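Short chain dehydrogenase (Salmonella typhi, PDB 3G1T) probably catalyses an NAD(P)-dependent oxidation or reduction, as a short-chain dehydrogenase with a Rossmann-type fold. Local coordinates at residues T20-G25 with V41-R46. Numbering follows the deposited sequence.
Sequences TGASDG and VILLGR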
ATOM      1  N   THR A  20       7.261  15.011 -11.884  1.00 16.93           N
ATOM      2  CA  THR A  20       6.062  15.427 -11.148  1.00 16.99           C
ATOM      3  C   THR A  20       6.491  16.132  -9.833  1.00 18.93           C
ATOM      4  O   THR A  20       7.637  16.063  -9.432  1.00 19.15           O
ATOM      5  CB  THR A  20       5.027  14.304 -10.857  1.00 18.52           C
ATOM      6  OG1 THR A  20       5.489  13.439  -9.809  1.00 20.16           O
ATOM      7  CG2 THR A  20       4.634  13.509 -12.146  1.00 21.13           C
ATOM      8  N   GLY A  21       5.562  16.846  -9.216  1.00 18.84           N
ATOM      9  CA  GLY A  21       5.928  17.627  -7.997  1.00 20.38           C
ATOM     10  C   GLY A  21       7.006  18.664  -8.333  1.00 21.23           C
ATOM     11  O   GLY A  21       7.886  18.927  -7.522  1.00 21.09           O
ATOM     12  N   ALA A  22       6.977  19.219  -9.554  1.00 19.50           N
ATOM     13  CA  ALA A  22       8.129  20.009 -10.019  1.00 19.09           C
ATOM     14  C   ALA A  22       8.189  21.450  -9.512  1.00 20.82           C
ATOM     15  O   ALA A  22       9.132  22.157  -9.861  1.00 19.96           O
ATOM     16  CB  ALA A  22       8.245  20.017 -11.550  1.00 17.13           C
ATOM     17  N   SER A  23       7.181  21.866  -8.734  1.00 22.82           N
ATOM     18  CA  SER A  23       7.041  23.255  -8.343  1.00 24.39           C
ATOM     19  C   SER A  23       8.047  23.718  -7.311  1.00 24.83           C
ATOM     20  O   SER A  23       8.376  24.892  -7.273  1.00 24.08           O
ATOM     21  CB  SER A  23       5.639  23.494  -7.752  1.00 25.22           C
ATOM     22  OG  SER A  23       4.743  23.663  -8.817  1.00 34.85           O
ATOM     23  N   ASP A  24       8.481  22.821  -6.447  1.00 26.26           N
ATOM     24  CA  ASP A  24       9.447  23.163  -5.425  1.00 27.02           C
ATOM     25  C   ASP A  24      10.150  21.911  -4.943  1.00 24.33           C
ATOM     26  O   ASP A  24       9.928  20.797  -5.471  1.00 25.45           O
ATOM     27  CB  ASP A  24       8.763  23.884  -4.235  1.00 31.40           C
ATOM     28  CG  ASP A  24       7.577  23.129  -3.700  1.00 38.21           C
ATOM     29  OD1 ASP A  24       7.606  21.880  -3.621  1.00 33.82           O
ATOM     30  OD2 ASP A  24       6.591  23.804  -3.331  1.00 36.32           O
ATOM     31  N   GLY A  25      11.059  22.091  -4.000  1.00 23.28           N
ATOM     32  CA  GLY A  25      11.694  20.977  -3.327  1.00 22.11           C
ATOM     33  C   GLY A  25      12.494  20.078  -4.266  1.00 19.95           C
ATOM     34  O   GLY A  25      13.142  20.558  -5.172  1.00 19.72           O
ATOM     35  N   VAL A  41      12.951  18.567 -20.417  1.00 16.96           N
ATOM     36  CA  VAL A  41      12.209  18.268 -19.181  1.00 16.63           C
ATOM     37  C   VAL A  41      10.783  18.739 -19.427  1.00 17.69           C
ATOM     38  O   VAL A  41      10.568  19.711 -20.144  1.00 18.43           O
ATOM     39  CB  VAL A  41      12.889  18.986 -17.961  1.00 17.30           C
ATOM     40  CG1 VAL A  41      12.008  18.874 -16.728  1.00 24.60           C
ATOM     41  CG2 VAL A  41      14.281  18.382 -17.683  1.00 24.57           C
ATOM     42  N   ILE A  42       9.833  17.988 -18.896  1.00 16.72           N
ATOM     43  CA  ILE A  42       8.418  18.293 -18.886  1.00 17.81           C
ATOM     44  C   ILE A  42       8.059  18.313 -17.413  1.00 18.56           C
ATOM     45  O   ILE A  42       8.319  17.356 -16.633  1.00 16.20           O
ATOM     46  CB  ILE A  42       7.593  17.213 -19.600  1.00 19.70           C
ATOM     47  CG1 ILE A  42       8.040  17.062 -21.067  1.00 18.26           C
ATOM     48  CG2 ILE A  42       6.145  17.660 -19.729  1.00 17.53           C
ATOM     49  CD1 ILE A  42       7.520  15.700 -21.611  1.00 18.97           C
ATOM     50  N   LEU A  43       7.406  19.418 -17.016  1.00 18.89           N
ATOM     51  CA  LEU A  43       7.070  19.635 -15.608  1.00 21.26           C
ATOM     52  C   LEU A  43       5.618  19.333 -15.373  1.00 19.99           C
ATOM     53  O   LEU A  43       4.799  19.719 -16.180  1.00 19.70           O
ATOM     54  CB  LEU A  43       7.207  21.118 -15.211  1.00 22.29           C
ATOM     55  CG  LEU A  43       8.490  21.793 -15.667  1.00 23.32           C
ATOM     56  CD1 LEU A  43       8.545  23.272 -15.229  1.00 23.03           C
ATOM     57  CD2 LEU A  43       9.655  21.091 -15.117  1.00 22.30           C
ATOM     58  N   LEU A  44       5.306  18.644 -14.278  1.00 19.38           N
ATOM     59  CA  LEU A  44       3.936  18.509 -13.839  1.00 20.39           C
ATOM     60  C   LEU A  44       3.771  18.918 -12.383  1.00 21.44           C
ATOM     61  O   LEU A  44       4.600  18.580 -11.487  1.00 21.49           O
ATOM     62  CB  LEU A  44       3.425  17.099 -14.061  1.00 20.74           C
ATOM     63  CG  LEU A  44       1.956  16.725 -13.929  1.00 26.77           C
ATOM     64  CD1 LEU A  44       1.792  15.590 -14.868  1.00 24.62           C
ATOM     65  CD2 LEU A  44       1.640  16.284 -12.461  1.00 23.55           C
ATOM     66  N   GLY A  45       2.684  19.635 -12.143  1.00 21.34           N
ATOM     67  CA  GLY A  45       2.366  20.098 -10.791  1.00 24.74           C
ATOM     68  C   GLY A  45       0.956  20.622 -10.650  1.00 29.58           C
ATOM     69  O   GLY A  45       0.145  20.519 -11.578  1.00 29.43           O
ATOM     70  N   ARG A  46       0.677  21.090  -9.426  1.00 34.53           N
ATOM     71  CA  ARG A  46      -0.644  21.623  -8.987  1.00 39.25           C
ATOM     72  C   ARG A  46      -0.864  23.051  -9.479  1.00 40.84           C
ATOM     73  O   ARG A  46      -1.819  23.319 -10.222  1.00 41.71           O
ATOM     74  CB  ARG A  46      -0.714  21.627  -7.467  1.00 41.00           C
ATOM     75  CG  ARG A  46      -1.537  20.552  -6.839  1.00 59.39           C
ATOM     76  CD  ARG A  46      -0.857  20.153  -5.544  1.00 43.52           C
ATOM     77  NE  ARG A  46      -1.529  19.038  -4.867  1.00 59.94           N
ATOM     78  CZ  ARG A  46      -1.458  17.737  -5.200  1.00 45.82           C
ATOM     79  NH1 ARG A  46      -0.745  17.301  -6.254  1.00 58.95           N
ATOM     80  NH2 ARG A  46      -2.133  16.857  -4.456  1.00 59.25           N
TER
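T20 touches L44 through methyl groups. CG2 of T20 lies 4.1 Å from CD2 of L44, and the two side chains run side by side in the same direction. L44 holds CG anti to its backbone N (chi1 -169°), and CD2 is the branch that meets the threonine. T20 OG1 accepts a hydrogen bond from the backbone N of A102, in the loop after strand 97-99. T20 O is held by ND2 of N101. The backbone of T20 also meets strand 40-45: its CA makes a CA-H...O contact of 3.5 Å with L44 O.

At G21 the chain turns, with a positive phi. Its N lies 3.0 Å from L44 O.

A22 N donates a nearly straight hydrogen bond to L44 O, 3.1 Å long with 172° at the hydrogen. The donor sits 28° out of the carbonyl plane. This bond ties the first turn after strand 16-19 to the end of the neighbouring strand. CB of A22 points at strand 40-45 and packs 4.0 Å from CB of L43. CD2 of L43 reaches the same methyl. L43 and L44 thus meet the loop on opposite faces of the sheet, L43 against A22 and helices 25-36 and 48-62, L44 beside T20 on the other face. At G45 no side chain stands between the strand end and the loop.

S23 rests on K50 and L51 of helix 48-62.

The sequence TGASDGIG is the glycine-rich TGxxxGxG motif of classical short-chain dehydrogenases. It links the first strand to the first helix of the Rossmann fold. In relatives this loop binds the dinucleotide cofactor, and the end of the second strand lies near the adenosine ribose.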